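Local coordinates for receptor-type tyrosine-protein phosphatase C (Rattus norvegicus, PDB 5FN8) that is a receptor protein tyrosine phosphatase that probably dephosphorylates Src-family kinases and is probably required for T-cell activation through the antigen receptor, at residues 129-134 against 165-170. Numbering follows the deposited sequence.
Sequences ARYILE and FLVYFY. With NAG (2-acetamido-2-deoxy-beta-D-glucopyranose), chain G.
Arg130, Ile132 and Glu134 pair with Tyr170, Tyr168 and Leu166 through six backbone hydrogen bonds, joining strands 130-137 and 162-170 as antiparallel neighbours (155° between segment directions) in the four-stranded sheet of the second of the two fibronectin type III domains of this extracellular fragment. The two non-hydrogen-bonded pairs, Tyr131-Phe169 and Leu133-Val167, face the domain core, where strands 114-119 and 151-154 pack on Tyr131, Leu133 and Val167. Phe169 turns an edge to the face of Tyr131, with centroids 5.2 Å apart and planes at 78°. This T-shaped stack follows from CG of Phe169 lying anti to its backbone N (chi1 -170°), which swings the ring across to Tyr131 and also brings Phe169 CZ to 3.5 Å from Ala129 CB. Farther along, Leu133 CD1 meets Val167 CG2 at 3.8 Å. On the other face Tyr168 OH donates to Glu134 OE1 over 3.1 Å, reaching it from above the carboxylate plane; Lys136 is a weak, long ionic partner of the same oxygen. A protein-attached GlcNAc lies on this side as well. Its O6 sits over the guanidinium of Arg130, whose NE hydrogen-bonds to Asn146 OD1, while the sugar's acetamide covers one face of the Tyr170 ring, with C7 over the ring centre and C8 3.6 Å from CD1 of Tyr170.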
loop_
_atom_site.group_PDB
_atom_site.type_symbol
_atom_site.label_atom_id
_atom_site.label_comp_id
_atom_site.label_asym_id
_atom_site.label_seq_id
_atom_site.Cartn_x
_atom_site.Cartn_y
_atom_site.Cartn_z
ATOM N N ALA B 129 -2.212 -4.647 14.527
ATOM C CA ALA B 129 -2.933 -5.580 13.699
ATOM C C ALA B 129 -3.554 -6.698 14.547
ATOM O O ALA B 129 -2.844 -7.626 14.972
ATOM C CB ALA B 129 -2.017 -6.148 12.627
ATOM N N ARG B 130 -4.890 -6.588 14.813
ATOM C CA ARG B 130 -5.660 -7.579 15.588
ATOM C C ARG B 130 -6.958 -7.915 14.924
ATOM O O ARG B 130 -7.546 -7.113 14.189
ATOM C CB ARG B 130 -5.843 -7.184 17.063
ATOM C CG ARG B 130 -4.491 -6.868 17.705
ATOM C CD ARG B 130 -4.434 -6.936 19.184
ATOM N NE ARG B 130 -4.903 -8.215 19.718
ATOM C CZ ARG B 130 -4.122 -9.218 20.098
ATOM N NH1 ARG B 130 -2.814 -9.144 19.933
ATOM N NH2 ARG B 130 -4.649 -10.315 20.620
ATOM N N TYR B 131 -7.384 -9.134 15.163
ATOM C CA TYR B 131 -8.573 -9.723 14.586
ATOM C C TYR B 131 -9.602 -9.995 15.676
ATOM O O TYR B 131 -9.323 -10.709 16.648
ATOM C CB TYR B 131 -8.178 -11.013 13.844
ATOM C CG TYR B 131 -7.250 -10.731 12.688
ATOM C CD1 TYR B 131 -7.751 -10.386 11.437
ATOM C CD2 TYR B 131 -5.866 -10.727 12.862
ATOM C CE1 TYR B 131 -6.897 -10.094 10.373
ATOM C CE2 TYR B 131 -5.004 -10.411 11.816
ATOM C CZ TYR B 131 -5.523 -10.112 10.567
ATOM O OH TYR B 131 -4.644 -9.777 9.564
ATOM N N ILE B 132 -10.796 -9.397 15.508
ATOM C CA ILE B 132 -11.906 -9.563 16.457
ATOM C C ILE B 132 -12.947 -10.456 15.837
ATOM O O ILE B 132 -13.458 -10.165 14.757
ATOM C CB ILE B 132 -12.523 -8.187 16.849
ATOM C CG1 ILE B 132 -11.481 -7.131 17.286
ATOM C CG2 ILE B 132 -13.720 -8.339 17.804
ATOM C CD1 ILE B 132 -10.488 -7.492 18.327
ATOM N N LEU B 133 -13.270 -11.518 16.493
ATOM C CA LEU B 133 -14.325 -12.371 16.007
ATOM C C LEU B 133 -15.499 -12.394 16.990
ATOM O O LEU B 133 -15.316 -12.655 18.169
ATOM C CB LEU B 133 -13.817 -13.791 15.723
ATOM C CG LEU B 133 -14.888 -14.866 15.511
ATOM C CD1 LEU B 133 -15.661 -14.648 14.221
ATOM C CD2 LEU B 133 -14.291 -16.235 15.535
ATOM N N GLU B 134 -16.696 -12.110 16.485
ATOM C CA GLU B 134 -17.957 -12.211 17.215
ATOM C C GLU B 134 -18.747 -13.362 16.655
ATOM O O GLU B 134 -18.858 -13.530 15.436
ATOM C CB GLU B 134 -18.792 -10.968 17.043
ATOM C CG GLU B 134 -18.277 -9.809 17.835
ATOM C CD GLU B 134 -19.317 -8.721 17.927
ATOM O OE1 GLU B 134 -20.053 -8.448 16.947
ATOM O OE2 GLU B 134 -19.391 -8.133 19.021
ATOM N N PHE B 165 -20.770 -15.384 11.888
ATOM C CA PHE B 165 -19.398 -15.074 12.273
ATOM C C PHE B 165 -19.053 -13.747 11.678
ATOM O O PHE B 165 -19.201 -13.550 10.472
ATOM C CB PHE B 165 -18.438 -16.212 11.859
ATOM C CG PHE B 165 -18.826 -17.538 12.485
ATOM C CD1 PHE B 165 -19.817 -18.335 11.919
ATOM C CD2 PHE B 165 -18.209 -17.985 13.645
ATOM C CE1 PHE B 165 -20.206 -19.534 12.521
ATOM C CE2 PHE B 165 -18.576 -19.204 14.230
ATOM C CZ PHE B 165 -19.587 -19.959 13.675
ATOM N N LEU B 166 -18.669 -12.802 12.546
ATOM C CA LEU B 166 -18.325 -11.437 12.175
ATOM C C LEU B 166 -16.893 -11.190 12.580
ATOM O O LEU B 166 -16.593 -11.211 13.768
ATOM C CB LEU B 166 -19.250 -10.452 12.908
ATOM C CG LEU B 166 -20.763 -10.552 12.677
ATOM C CD1 LEU B 166 -21.439 -11.480 13.721
ATOM C CD2 LEU B 166 -21.392 -9.182 12.815
ATOM N N VAL B 167 -15.997 -11.014 11.594
ATOM C CA VAL B 167 -14.585 -10.715 11.803
ATOM C C VAL B 167 -14.348 -9.241 11.516
ATOM O O VAL B 167 -14.716 -8.791 10.443
ATOM C CB VAL B 167 -13.589 -11.601 11.000
ATOM C CG1 VAL B 167 -12.132 -11.206 11.322
ATOM C CG2 VAL B 167 -13.803 -13.071 11.300
ATOM N N TYR B 168 -13.808 -8.487 12.497
ATOM C CA TYR B 168 -13.432 -7.068 12.356
ATOM C C TYR B 168 -11.928 -6.995 12.545
ATOM O O TYR B 168 -11.356 -7.757 13.336
ATOM C CB TYR B 168 -14.005 -6.184 13.482
ATOM C CG TYR B 168 -15.485 -6.302 13.737
ATOM C CD1 TYR B 168 -16.020 -7.437 14.353
ATOM C CD2 TYR B 168 -16.351 -5.257 13.424
ATOM C CE1 TYR B 168 -17.388 -7.543 14.603
ATOM C CE2 TYR B 168 -17.717 -5.344 13.691
ATOM C CZ TYR B 168 -18.228 -6.486 14.281
ATOM O OH TYR B 168 -19.566 -6.519 14.558
ATOM N N PHE B 169 -11.305 -6.041 11.870
ATOM C CA PHE B 169 -9.885 -5.752 12.051
ATOM C C PHE B 169 -9.781 -4.589 13.005
ATOM O O PHE B 169 -10.535 -3.620 12.872
ATOM C CB PHE B 169 -9.215 -5.378 10.726
ATOM C CG PHE B 169 -7.707 -5.300 10.827
ATOM C CD1 PHE B 169 -6.929 -6.451 10.780
ATOM C CD2 PHE B 169 -7.059 -4.071 10.871
ATOM C CE1 PHE B 169 -5.531 -6.371 10.812
ATOM C CE2 PHE B 169 -5.676 -4.002 10.926
ATOM C CZ PHE B 169 -4.926 -5.154 10.883
ATOM N N TYR B 170 -8.852 -4.687 13.950
ATOM C CA TYR B 170 -8.529 -3.640 14.909
ATOM C C TYR B 170 -7.081 -3.184 14.673
ATOM O O TYR B 170 -6.170 -4.010 14.655
ATOM C CB TYR B 170 -8.735 -4.147 16.348
ATOM C CG TYR B 170 -8.401 -3.109 17.394
ATOM C CD1 TYR B 170 -9.143 -1.937 17.504
ATOM C CD2 TYR B 170 -7.347 -3.304 18.290
ATOM C CE1 TYR B 170 -8.822 -0.963 18.444
ATOM C CE2 TYR B 170 -7.018 -2.337 19.240
ATOM C CZ TYR B 170 -7.776 -1.179 19.331
ATOM O OH TYR B 170 -7.491 -0.240 20.300
HETATM C C1 NAG G . -7.674 -6.621 21.619
HETATM C C2 NAG G . -8.416 -5.330 21.976
HETATM C C3 NAG G . -7.450 -4.173 22.255
HETATM C C4 NAG G . -6.296 -4.605 23.154
HETATM C C5 NAG G . -5.605 -5.855 22.616
HETATM C C6 NAG G . -4.520 -6.372 23.538
HETATM C C7 NAG G . -10.191 -4.044 20.765
HETATM C C8 NAG G . -11.096 -4.071 19.573
HETATM N N2 NAG G . -9.269 -5.036 20.830
HETATM O O3 NAG G . -8.149 -3.138 22.940
HETATM O O4 NAG G . -5.359 -3.535 23.249
HETATM O O5 NAG G . -6.567 -6.911 22.484
HETATM O O6 NAG G . -3.846 -7.504 23.007
HETATM O O7 NAG G . -10.272 -3.158 21.612
#